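Local coordinates for protein adenylation domain (Streptomyces sp., PDB 5N9X) that belongs to the ANL superfamily of AMP-binding enzymes, with a large N-terminal and a smaller C-terminal part, and binds ATP and threonine, at residues W52-L60 and V134-R143; P446-W454 and S463-A471. All coordinates share one frame; numbering follows the deposited sequence.

Interaction 1: W52-L60 and V134-R143; sequences WAEGLADLL and VTEENVAALR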
ATOM      1  N   TRP A  52     -19.433 -18.916  -8.093  1.00 16.36           N
ATOM      2  CA  TRP A  52     -18.214 -19.610  -7.721  1.00 15.25           C
ATOM      3  C   TRP A  52     -17.947 -19.356  -6.226  1.00 23.58           C
ATOM      4  O   TRP A  52     -17.725 -20.290  -5.433  1.00 22.25           O
ATOM      5  CB  TRP A  52     -17.091 -19.098  -8.636  1.00 16.85           C
ATOM      6  CG  TRP A  52     -15.746 -19.739  -8.533  1.00 21.86           C
ATOM      7  CD1 TRP A  52     -15.378 -20.779  -7.721  1.00 22.42           C
ATOM      8  CD2 TRP A  52     -14.590 -19.416  -9.323  1.00 15.24           C
ATOM      9  NE1 TRP A  52     -14.055 -21.094  -7.937  1.00 20.42           N
ATOM     10  CE2 TRP A  52     -13.553 -20.273  -8.917  1.00 15.52           C
ATOM     11  CE3 TRP A  52     -14.333 -18.472 -10.324  1.00 18.26           C
ATOM     12  CZ2 TRP A  52     -12.270 -20.224  -9.491  1.00 18.10           C
ATOM     13  CZ3 TRP A  52     -13.054 -18.411 -10.881  1.00 14.13           C
ATOM     14  CH2 TRP A  52     -12.045 -19.280 -10.467  1.00 22.35           C
ATOM     15  N   ALA A  53     -18.048 -18.084  -5.842  1.00 19.24           N
ATOM     16  CA  ALA A  53     -17.767 -17.653  -4.481  1.00 21.99           C
ATOM     17  C   ALA A  53     -18.733 -18.225  -3.445  1.00 15.49           C
ATOM     18  O   ALA A  53     -18.306 -18.674  -2.387  1.00 23.10           O
ATOM     19  CB  ALA A  53     -17.769 -16.115  -4.420  1.00 20.37           C
ATOM     20  N   GLU A  54     -20.030 -18.182  -3.730  1.00 16.81           N
ATOM     21  CA  GLU A  54     -21.011 -18.867  -2.877  1.00 28.42           C
ATOM     22  C   GLU A  54     -20.671 -20.346  -2.675  1.00 30.78           C
ATOM     23  O   GLU A  54     -20.714 -20.863  -1.541  1.00 20.36           O
ATOM     24  CB  GLU A  54     -22.429 -18.747  -3.454  1.00 19.90           C
ATOM     25  CG  GLU A  54     -22.975 -17.323  -3.500  1.00 23.96           C
ATOM     26  CD  GLU A  54     -23.085 -16.727  -2.099  1.00 33.21           C
ATOM     27  OE1 GLU A  54     -23.499 -17.471  -1.174  1.00 25.20           O
ATOM     28  OE2 GLU A  54     -22.769 -15.523  -1.928  1.00 29.14           O
ATOM     29  N   GLY A  55     -20.334 -21.023  -3.772  1.00 23.51           N
ATOM     30  CA  GLY A  55     -19.898 -22.402  -3.682  1.00 23.70           C
ATOM     31  C   GLY A  55     -18.658 -22.581  -2.818  1.00 29.37           C
ATOM     32  O   GLY A  55     -18.582 -23.523  -2.022  1.00 38.40           O
ATOM     33  N   LEU A  56     -17.677 -21.692  -2.964  1.00 24.37           N
ATOM     34  CA  LEU A  56     -16.440 -21.841  -2.207  1.00 22.17           C
ATOM     35  C   LEU A  56     -16.714 -21.669  -0.728  1.00 21.77           C
ATOM     36  O   LEU A  56     -16.068 -22.285   0.114  1.00 24.52           O
ATOM     37  CB  LEU A  56     -15.379 -20.834  -2.664  1.00 21.04           C
ATOM     38  CG  LEU A  56     -14.554 -21.245  -3.883  1.00 28.99           C
ATOM     39  CD1 LEU A  56     -14.011 -20.034  -4.657  1.00 22.12           C
ATOM     40  CD2 LEU A  56     -13.441 -22.184  -3.476  1.00 23.95           C
ATOM     41  N   ALA A  57     -17.666 -20.803  -0.416  1.00 19.93           N
ATOM     42  CA  ALA A  57     -17.986 -20.532   0.969  1.00 25.28           C
ATOM     43  C   ALA A  57     -18.610 -21.778   1.590  1.00 27.33           C
ATOM     44  O   ALA A  57     -18.225 -22.203   2.681  1.00 22.89           O
ATOM     45  CB  ALA A  57     -18.912 -19.341   1.081  1.00 18.62           C
ATOM     46  N   ASP A  58     -19.569 -22.362   0.876  1.00 27.51           N
ATOM     47  CA  ASP A  58     -20.169 -23.612   1.310  1.00 29.11           C
ATOM     48  C   ASP A  58     -19.074 -24.670   1.524  1.00 37.36           C
ATOM     49  O   ASP A  58     -19.028 -25.309   2.586  1.00 31.40           O
ATOM     50  CB  ASP A  58     -21.221 -24.092   0.303  1.00 23.76           C
ATOM     51  CG  ASP A  58     -22.484 -23.238   0.321  1.00 30.71           C
ATOM     52  OD1 ASP A  58     -23.065 -23.069   1.408  1.00 35.89           O
ATOM     53  OD2 ASP A  58     -22.916 -22.742  -0.745  1.00 46.59           O
ATOM     54  N   LEU A  59     -18.171 -24.820   0.553  1.00 23.45           N
ATOM     55  CA  LEU A  59     -17.018 -25.700   0.735  1.00 27.89           C
ATOM     56  C   LEU A  59     -16.211 -25.346   1.995  1.00 36.15           C
ATOM     57  O   LEU A  59     -15.844 -26.232   2.782  1.00 40.73           O
ATOM     58  CB  LEU A  59     -16.104 -25.673  -0.490  1.00 23.58           C
ATOM     59  CG  LEU A  59     -14.796 -26.437  -0.260  1.00 31.62           C
ATOM     60  CD1 LEU A  59     -15.085 -27.918  -0.217  1.00 25.41           C
ATOM     61  CD2 LEU A  59     -13.754 -26.131  -1.324  1.00 24.38           C
ATOM     62  N   LEU A  60     -15.940 -24.065   2.208  1.00 26.86           N
ATOM     63  CA  LEU A  60     -15.171 -23.692   3.391  1.00 31.78           C
ATOM     64  C   LEU A  60     -15.931 -24.047   4.667  1.00 37.20           C
ATOM     65  O   LEU A  60     -15.349 -24.570   5.633  1.00 32.56           O
ATOM     66  CB  LEU A  60     -14.825 -22.210   3.368  1.00 24.57           C
ATOM     67  CG  LEU A  60     -13.751 -21.881   2.331  1.00 32.83           C
ATOM     68  CD1 LEU A  60     -13.681 -20.371   2.091  1.00 28.68           C
ATOM     69  CD2 LEU A  60     -12.398 -22.458   2.730  1.00 23.50           C
ATOM     70  N   VAL A 134      -7.246 -26.188   1.150  1.00 41.94           N
ATOM     71  CA  VAL A 134      -8.021 -26.100  -0.067  1.00 29.09           C
ATOM     72  C   VAL A 134      -7.001 -25.775  -1.145  1.00 32.52           C
ATOM     73  O   VAL A 134      -6.293 -24.777  -1.041  1.00 36.31           O
ATOM     74  CB  VAL A 134      -9.104 -25.031   0.014  1.00 30.45           C
ATOM     75  CG1 VAL A 134     -10.070 -25.150  -1.166  1.00 30.78           C
ATOM     76  CG2 VAL A 134      -9.838 -25.146   1.324  1.00 27.90           C
ATOM     77  N   THR A 135      -6.881 -26.628  -2.153  1.00 35.81           N
ATOM     78  CA  THR A 135      -5.852 -26.437  -3.175  1.00 38.17           C
ATOM     79  C   THR A 135      -6.368 -25.511  -4.256  1.00 33.75           C
ATOM     80  O   THR A 135      -7.551 -25.181  -4.271  1.00 28.44           O
ATOM     81  CB  THR A 135      -5.420 -27.771  -3.801  1.00 34.05           C
ATOM     82  OG1 THR A 135      -6.542 -28.361  -4.465  1.00 31.83           O
ATOM     83  CG2 THR A 135      -4.904 -28.709  -2.734  1.00 30.10           C
ATOM     84  N   GLU A 136      -5.489 -25.087  -5.152  1.00 31.80           N
ATOM     85  CA  GLU A 136      -5.934 -24.238  -6.240  1.00 39.68           C
ATOM     86  C   GLU A 136      -6.865 -25.031  -7.142  1.00 39.52           C
ATOM     87  O   GLU A 136      -7.871 -24.504  -7.625  1.00 38.02           O
ATOM     88  CB  GLU A 136      -4.751 -23.674  -7.036  1.00 31.33           C
ATOM     89  CG  GLU A 136      -5.113 -22.397  -7.791  1.00 36.73           C
ATOM     90  CD  GLU A 136      -3.953 -21.794  -8.562  1.00 34.72           C
ATOM     91  OE1 GLU A 136      -2.781 -22.072  -8.220  1.00 40.44           O
ATOM     92  OE2 GLU A 136      -4.224 -21.042  -9.518  1.00 31.01           O
ATOM     93  N   GLU A 137      -6.526 -26.299  -7.362  1.00 44.48           N
ATOM     94  CA  GLU A 137      -7.336 -27.166  -8.207  1.00 33.72           C
ATOM     95  C   GLU A 137      -8.688 -27.337  -7.543  1.00 31.39           C
ATOM     96  O   GLU A 137      -9.731 -27.312  -8.211  1.00 34.62           O
ATOM     97  CB  GLU A 137      -6.663 -28.526  -8.435  1.00 40.60           C
ATOM     98  CG  GLU A 137      -7.614 -29.593  -8.969  1.00 46.69           C
ATOM     99  CD  GLU A 137      -6.930 -30.908  -9.310  1.00 61.90           C
ATOM    100  OE1 GLU A 137      -5.991 -31.308  -8.583  1.00 56.70           O
ATOM    101  OE2 GLU A 137      -7.347 -31.547 -10.306  1.00 59.54           O
ATOM    102  N   ASN A 138      -8.674 -27.491  -6.224  1.00 28.14           N
ATOM    103  CA  ASN A 138      -9.920 -27.535  -5.476  1.00 29.01           C
ATOM    104  C   ASN A 138     -10.789 -26.307  -5.761  1.00 34.62           C
ATOM    105  O   ASN A 138     -11.977 -26.450  -6.025  1.00 37.11           O
ATOM    106  CB  ASN A 138      -9.652 -27.645  -3.980  1.00 31.54           C
ATOM    107  CG  ASN A 138      -9.340 -29.068  -3.538  1.00 46.02           C
ATOM    108  OD1 ASN A 138      -8.651 -29.274  -2.533  1.00 41.29           O
ATOM    109  ND2 ASN A 138      -9.842 -30.055  -4.284  1.00 42.90           N
ATOM    110  N   VAL A 139     -10.195 -25.112  -5.721  1.00 32.80           N
ATOM    111  CA  VAL A 139     -10.921 -23.859  -5.950  1.00 33.99           C
ATOM    112  C   VAL A 139     -11.435 -23.735  -7.391  1.00 31.24           C
ATOM    113  O   VAL A 139     -12.587 -23.340  -7.604  1.00 24.86           O
ATOM    114  CB  VAL A 139     -10.033 -22.622  -5.607  1.00 36.77           C
ATOM    115  CG1 VAL A 139     -10.590 -21.337  -6.217  1.00 26.89           C
ATOM    116  CG2 VAL A 139      -9.888 -22.477  -4.095  1.00 30.76           C
ATOM    117  N   ALA A 140     -10.592 -24.090  -8.362  1.00 26.00           N
ATOM    118  CA  ALA A 140     -10.980 -24.108  -9.779  1.00 27.78           C
ATOM    119  C   ALA A 140     -12.172 -25.017 -10.072  1.00 28.00           C
ATOM    120  O   ALA A 140     -12.916 -24.794 -11.031  1.00 47.00           O
ATOM    121  CB  ALA A 140      -9.793 -24.531 -10.651  1.00 29.98           C
ATOM    122  N   ALA A 141     -12.349 -26.040  -9.252  1.00 27.16           N
ATOM    123  CA  ALA A 141     -13.356 -27.065  -9.504  1.00 35.06           C
ATOM    124  C   ALA A 141     -14.767 -26.556  -9.294  1.00 33.17           C
ATOM    125  O   ALA A 141     -15.706 -27.082  -9.884  1.00 38.78           O
ATOM    126  CB  ALA A 141     -13.107 -28.281  -8.605  1.00 26.95           C
ATOM    127  N   LEU A 142     -14.922 -25.554  -8.434  1.00 37.16           N
ATOM    128  CA  LEU A 142     -16.251 -25.043  -8.107  1.00 34.52           C
ATOM    129  C   LEU A 142     -16.662 -23.919  -9.061  1.00 30.85           C
ATOM    130  O   LEU A 142     -17.788 -23.428  -8.996  1.00 29.90           O
ATOM    131  CB  LEU A 142     -16.309 -24.574  -6.641  1.00 34.46           C
ATOM    132  CG  LEU A 142     -16.391 -25.686  -5.571  1.00 32.55           C
ATOM    133  CD1 LEU A 142     -15.055 -26.341  -5.331  1.00 35.50           C
ATOM    134  CD2 LEU A 142     -16.959 -25.213  -4.245  1.00 32.37           C
ATOM    135  N   ARG A 143     -15.748 -23.546  -9.958  1.00 36.42           N
ATOM    136  CA  ARG A 143     -15.955 -22.451 -10.907  1.00 33.01           C
ATOM    137  C   ARG A 143     -17.124 -22.691 -11.850  1.00 35.33           C
ATOM    138  O   ARG A 143     -18.118 -21.965 -11.810  1.00 46.66           O
ATOM    139  CB  ARG A 143     -14.689 -22.220 -11.727  1.00 36.43           C
ATOM    140  CG  ARG A 143     -14.791 -21.081 -12.718  1.00 32.82           C
ATOM    141  CD  ARG A 143     -14.033 -21.415 -13.965  1.00 32.92           C
ATOM    142  NE  ARG A 143     -14.079 -20.324 -14.927  1.00 40.77           N
ATOM    143  CZ  ARG A 143     -13.059 -19.506 -15.157  1.00 36.89           C
ATOM    144  NH1 ARG A 143     -11.919 -19.671 -14.496  1.00 30.07           N
ATOM    145  NH2 ARG A 143     -13.175 -18.532 -16.051  1.00 34.14           N
TER
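Trp52 lies against the end of the segment 134-143 with its indole turned flat to Arg143. The CA of Arg143 stands over the five-membered ring, 3.5 Å from its centroid and only 5° off the ring normal, a CH-pi contact; CB and CG then continue across the same face toward the six-membered ring, where CG comes within 3.6 Å of CE3. The rim of the indole is used differently. With CG anti to the backbone N (chi1 -175°), the ring reaches out from its helix and NE1 donates to Val139 O at 2.7 Å. The bond is somewhat bent, and NE1 approaches from above the carbonyl plane of Val139 and not on a lone pair, so short length rather than ideal alignment marks this one polar link between the segments. Beyond it the contact turns to hydrocarbon. Val139 crosses both Trp52 and Leu56 at about a right angle: its CG1 faces CZ2 of Trp52, while its CG2 meets CD2 of Leu56 at 3.6 Å. Leu142 lies over the helix backbone at Gly55, where no side chain intervenes, its CD2 3.2 Å from Gly55 O and 3.9 Å from Leu59 CB. At the far end the two branches of Val134 are shared out, CG1 meeting Leu59 CD2 tip to tip and CG2 touching Leu60 CD2 where the two side chains cross at about a right angle. A capping box of Thr135 and Asn138 starts the short helix 136-141, which runs at 127° to its partner. Glu42 holds the guanidinium of Arg143 by a salt bridge, and helix 79-90 touches Trp52 through Asn80 and Ala83. Helix 46-62 packs against helix 136-141 and against strand 133-134, the outermost strand of a parallel sheet, where Val134 pairs with strand 118-121.

Interaction 2: P446-W454 and S463-A471; sequences PAVVDAVVW and SRLVCAYTA
Trp454 and Val466 lie side by side and point the same way, the valine's CG1 forming a bump under the six-membered ring of the broad indole. That methyl sits 3.5 Å from the ring plane, offset toward the rim, and 3.8 Å from the six-membered centroid, a CH-pi contact. A chi1 of 74° sets Trp454 CG between its backbone N and carbonyl carbon, which swings the ring over the neighbouring strand; its CZ3 edge comes up to Ala468, whose backbone N lies near the ring plane 3.7 Å from CZ3, above a side chain of a single methyl. These strands form an antiparallel beta hairpin of the C-terminal domain, Val452 with Ala468 and Trp454 with Val466 being hydrogen-bonded pairs; Val452 N to Ala468 O is the shortest of the bonds at 2.7 Å. On the other face Val453 is a forked bump: CG1 fits against Leu465 CD2 at 3.6 Å, and CG2 diverges to meet Cys467 CB. Farther along, low Ala451 CB faces Tyr469 CB at 4.2 Å; the tyrosine ring leads away, brushed by Val448 CG2, and its OH is hydrogen-bonded to Pro480 O. Strand 501-505 continues the sheet beyond 463-470, while Val521 of helix 518-528 touches both Trp454 and Ala468.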
ATOM      1  N   PRO A 446      21.884  13.884 -11.097  1.00 27.20           N
ATOM      2  CA  PRO A 446      21.140  13.494 -12.311  1.00 26.38           C
ATOM      3  C   PRO A 446      21.182  11.999 -12.677  1.00 31.14           C
ATOM      4  O   PRO A 446      20.192  11.467 -13.182  1.00 34.73           O
ATOM      5  CB  PRO A 446      21.799  14.329 -13.422  1.00 25.45           C
ATOM      6  CG  PRO A 446      22.826  15.227 -12.740  1.00 30.39           C
ATOM      7  CD  PRO A 446      23.097  14.666 -11.393  1.00 23.09           C
ATOM      8  N   ALA A 447      22.300  11.335 -12.409  1.00 39.50           N
ATOM      9  CA  ALA A 447      22.468   9.928 -12.763  1.00 33.46           C
ATOM     10  C   ALA A 447      22.058   8.968 -11.626  1.00 39.10           C
ATOM     11  O   ALA A 447      22.252   7.740 -11.727  1.00 33.30           O
ATOM     12  CB  ALA A 447      23.906   9.672 -13.172  1.00 23.65           C
ATOM     13  N   VAL A 448      21.494   9.526 -10.559  1.00 23.78           N
ATOM     14  CA  VAL A 448      21.019   8.724  -9.449  1.00 30.35           C
ATOM     15  C   VAL A 448      19.503   8.590  -9.436  1.00 34.97           C
ATOM     16  O   VAL A 448      18.804   9.586  -9.256  1.00 30.57           O
ATOM     17  CB  VAL A 448      21.444   9.316  -8.093  1.00 30.40           C
ATOM     18  CG1 VAL A 448      20.840   8.487  -6.962  1.00 23.26           C
ATOM     19  CG2 VAL A 448      22.954   9.362  -7.983  1.00 25.74           C
ATOM     20  N   VAL A 449      18.999   7.367  -9.606  1.00 35.97           N
ATOM     21  CA  VAL A 449      17.568   7.105  -9.431  1.00 33.34           C
ATOM     22  C   VAL A 449      17.149   7.171  -7.961  1.00 26.84           C
ATOM     23  O   VAL A 449      16.332   8.004  -7.591  1.00 36.10           O
ATOM     24  CB  VAL A 449      17.146   5.720 -10.006  1.00 36.03           C
ATOM     25  CG1 VAL A 449      15.635   5.672 -10.208  1.00 40.30           C
ATOM     26  CG2 VAL A 449      17.822   5.462 -11.337  1.00 38.76           C
ATOM     27  N   ASP A 450      17.702   6.301  -7.122  1.00 21.28           N
ATOM     28  CA  ASP A 450      17.184   6.163  -5.764  1.00 20.76           C
ATOM     29  C   ASP A 450      18.262   6.092  -4.697  1.00 21.60           C
ATOM     30  O   ASP A 450      19.375   5.635  -4.955  1.00 25.60           O
ATOM     31  CB  ASP A 450      16.310   4.910  -5.676  1.00 26.59           C
ATOM     32  CG  ASP A 450      15.066   5.127  -4.851  1.00 31.08           C
ATOM     33  OD1 ASP A 450      15.109   5.898  -3.860  1.00 37.87           O
ATOM     34  OD2 ASP A 450      14.029   4.530  -5.217  1.00 49.15           O
ATOM     35  N   ALA A 451      17.919   6.513  -3.484  1.00 29.30           N
ATOM     36  CA  ALA A 451      18.861   6.476  -2.369  1.00 28.21           C
ATOM     37  C   ALA A 451      18.204   6.073  -1.040  1.00 21.24           C
ATOM     38  O   ALA A 451      17.061   6.417  -0.780  1.00 21.52           O
ATOM     39  CB  ALA A 451      19.538   7.833  -2.226  1.00 27.99           C
ATOM     40  N   VAL A 452      18.947   5.351  -0.204  1.00 25.64           N
ATOM     41  CA  VAL A 452      18.546   5.056   1.173  1.00 17.47           C
ATOM     42  C   VAL A 452      19.663   5.507   2.108  1.00 17.41           C
ATOM     43  O   VAL A 452      20.803   5.054   1.973  1.00 18.84           O
ATOM     44  CB  VAL A 452      18.272   3.559   1.380  1.00 22.87           C
ATOM     45  CG1 VAL A 452      18.003   3.235   2.859  1.00 19.00           C
ATOM     46  CG2 VAL A 452      17.133   3.109   0.503  1.00 21.78           C
ATOM     47  N   VAL A 453      19.349   6.405   3.036  1.00 16.07           N
ATOM     48  CA  VAL A 453      20.363   6.927   3.937  1.00 17.43           C
ATOM     49  C   VAL A 453      19.997   6.553   5.363  1.00 17.08           C
ATOM     50  O   VAL A 453      18.858   6.775   5.781  1.00 17.46           O
ATOM     51  CB  VAL A 453      20.509   8.466   3.830  1.00 20.26           C
ATOM     52  CG1 VAL A 453      21.541   8.978   4.834  1.00 18.95           C
ATOM     53  CG2 VAL A 453      20.881   8.887   2.421  1.00 21.64           C
ATOM     54  N   TRP A 454      20.934   5.974   6.109  1.00 14.04           N
ATOM     55  CA  TRP A 454      20.653   5.654   7.513  1.00 27.60           C
ATOM     56  C   TRP A 454      21.873   5.773   8.433  1.00 18.31           C
ATOM     57  O   TRP A 454      23.002   5.908   7.974  1.00 17.63           O
ATOM     58  CB  TRP A 454      20.044   4.244   7.627  1.00 13.87           C
ATOM     59  CG  TRP A 454      20.991   3.116   7.422  1.00 16.75           C
ATOM     60  CD1 TRP A 454      21.507   2.279   8.380  1.00 19.33           C
ATOM     61  CD2 TRP A 454      21.523   2.670   6.175  1.00 15.53           C
ATOM     62  NE1 TRP A 454      22.326   1.340   7.798  1.00 12.92           N
ATOM     63  CE2 TRP A 454      22.358   1.558   6.448  1.00 13.39           C
ATOM     64  CE3 TRP A 454      21.390   3.111   4.851  1.00 14.57           C
ATOM     65  CZ2 TRP A 454      23.044   0.877   5.444  1.00 16.87           C
ATOM     66  CZ3 TRP A 454      22.072   2.444   3.854  1.00 14.31           C
ATOM     67  CH2 TRP A 454      22.895   1.337   4.153  1.00 21.40           C
ATOM     68  N   SER A 463      29.088   4.904  15.364  1.00 33.53           N
ATOM     69  CA  SER A 463      27.840   5.075  14.619  1.00 32.05           C
ATOM     70  C   SER A 463      27.985   6.154  13.548  1.00 34.00           C
ATOM     71  O   SER A 463      28.238   7.318  13.867  1.00 27.87           O
ATOM     72  CB  SER A 463      26.683   5.425  15.561  1.00 28.27           C
ATOM     73  OG  SER A 463      26.022   4.260  16.023  1.00 35.21           O
ATOM     74  N   ARG A 464      27.817   5.777  12.279  1.00 34.98           N
ATOM     75  CA  ARG A 464      27.963   6.749  11.190  1.00 29.63           C
ATOM     76  C   ARG A 464      26.875   6.700  10.113  1.00 29.26           C
ATOM     77  O   ARG A 464      26.265   5.650   9.842  1.00 32.99           O
ATOM     78  CB  ARG A 464      29.339   6.595  10.510  1.00 35.14           C
ATOM     79  CG  ARG A 464      30.559   6.811  11.403  1.00 29.75           C
ATOM     80  CD  ARG A 464      31.872   6.717  10.622  1.00 27.00           C
ATOM     81  NE  ARG A 464      32.359   5.339  10.577  1.00 29.87           N
ATOM     82  CZ  ARG A 464      32.524   4.629   9.460  1.00 27.95           C
ATOM     83  NH1 ARG A 464      32.264   5.165   8.271  1.00 21.63           N
ATOM     84  NH2 ARG A 464      32.964   3.382   9.532  1.00 21.41           N
ATOM     85  N   LEU A 465      26.661   7.872   9.512  1.00 33.07           N
ATOM     86  CA  LEU A 465      25.809   8.072   8.345  1.00 22.58           C
ATOM     87  C   LEU A 465      26.277   7.307   7.111  1.00 23.70           C
ATOM     88  O   LEU A 465      27.419   7.454   6.668  1.00 18.91           O
ATOM     89  CB  LEU A 465      25.741   9.551   7.996  1.00 30.41           C
ATOM     90  CG  LEU A 465      24.440  10.286   8.292  1.00 29.95           C
ATOM     91  CD1 LEU A 465      24.402  11.605   7.541  1.00 24.08           C
ATOM     92  CD2 LEU A 465      23.277   9.405   7.915  1.00 20.54           C
ATOM     93  N   VAL A 466      25.369   6.524   6.541  1.00 22.28           N
ATOM     94  CA  VAL A 466      25.685   5.661   5.413  1.00 24.66           C
ATOM     95  C   VAL A 466      24.616   5.839   4.330  1.00 19.67           C
ATOM     96  O   VAL A 466      23.487   6.228   4.627  1.00 18.70           O
ATOM     97  CB  VAL A 466      25.809   4.187   5.895  1.00 24.32           C
ATOM     98  CG1 VAL A 466      25.758   3.208   4.762  1.00 27.70           C
ATOM     99  CG2 VAL A 466      27.097   4.018   6.660  1.00 22.33           C
ATOM    100  N   CYS A 467      24.997   5.618   3.076  1.00 17.10           N
ATOM    101  CA  CYS A 467      24.064   5.706   1.963  1.00 18.16           C
ATOM    102  C   CYS A 467      24.204   4.542   0.999  1.00 18.43           C
ATOM    103  O   CYS A 467      25.311   4.199   0.582  1.00 18.30           O
ATOM    104  CB  CYS A 467      24.252   7.013   1.193  1.00 13.98           C
ATOM    105  SG  CYS A 467      23.307   7.078  -0.357  1.00 19.05           S
ATOM    106  N   ALA A 468      23.075   3.942   0.640  1.00 15.18           N
ATOM    107  CA  ALA A 468      23.039   3.103  -0.552  1.00 16.53           C
ATOM    108  C   ALA A 468      22.239   3.842  -1.643  1.00 21.33           C
ATOM    109  O   ALA A 468      21.288   4.588  -1.361  1.00 16.88           O
ATOM    110  CB  ALA A 468      22.439   1.745  -0.254  1.00 12.90           C
ATOM    111  N   TYR A 469      22.636   3.651  -2.890  1.00 20.23           N
ATOM    112  CA  TYR A 469      21.985   4.349  -3.985  1.00 27.77           C
ATOM    113  C   TYR A 469      22.082   3.541  -5.283  1.00 22.91           C
ATOM    114  O   TYR A 469      22.961   2.695  -5.439  1.00 19.16           O
ATOM    115  CB  TYR A 469      22.611   5.740  -4.187  1.00 21.44           C
ATOM    116  CG  TYR A 469      24.017   5.643  -4.739  1.00 25.72           C
ATOM    117  CD1 TYR A 469      25.073   5.249  -3.929  1.00 17.73           C
ATOM    118  CD2 TYR A 469      24.276   5.903  -6.077  1.00 17.81           C
ATOM    119  CE1 TYR A 469      26.345   5.143  -4.423  1.00 18.06           C
ATOM    120  CE2 TYR A 469      25.548   5.797  -6.585  1.00 19.68           C
ATOM    121  CZ  TYR A 469      26.579   5.421  -5.755  1.00 27.62           C
ATOM    122  OH  TYR A 469      27.852   5.319  -6.263  1.00 29.72           O
ATOM    123  N   THR A 470      21.198   3.849  -6.224  1.00 21.45           N
ATOM    124  CA  THR A 470      21.156   3.148  -7.502  1.00 26.04           C
ATOM    125  C   THR A 470      21.303   4.119  -8.665  1.00 25.22           C
ATOM    126  O   THR A 470      21.003   5.304  -8.526  1.00 35.97           O
ATOM    127  CB  THR A 470      19.840   2.359  -7.659  1.00 31.56           C
ATOM    128  OG1 THR A 470      18.739   3.201  -7.306  1.00 33.01           O
ATOM    129  CG2 THR A 470      19.837   1.145  -6.725  1.00 26.96           C
ATOM    130  N   ALA A 471      21.764   3.618  -9.806  1.00 28.72           N
ATOM    131  CA  ALA A 471      21.894   4.426 -11.019  1.00 33.86           C
ATOM    132  C   ALA A 471      20.770   4.119 -12.006  1.00 39.18           C
ATOM    133  O   ALA A 471      20.576   4.825 -12.999  1.00 50.73           O
ATOM    134  CB  ALA A 471      23.252   4.193 -11.667  1.00 33.68           C
TER

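How the interactions relate
The two contacts lie on opposite sides of the chain's centre, about 47 Å between their centres, and share no element. Interaction 1 belongs to the large AMP-binding part and interaction 2 to the C-terminal domain. The first is partly buried: a helix meets a short helix and its flanks, side chains do most of the work, and exposed Arg143 closes one end. The second is mostly buried and joins near neighbours in sequence by repeated backbone hydrogen bonds, with side chains filling in on both faces. Each employs a tryptophan face against aliphatic carbon, yet Trp52 also spends its indole N-H across the contact, whereas that of Trp454 goes to His456.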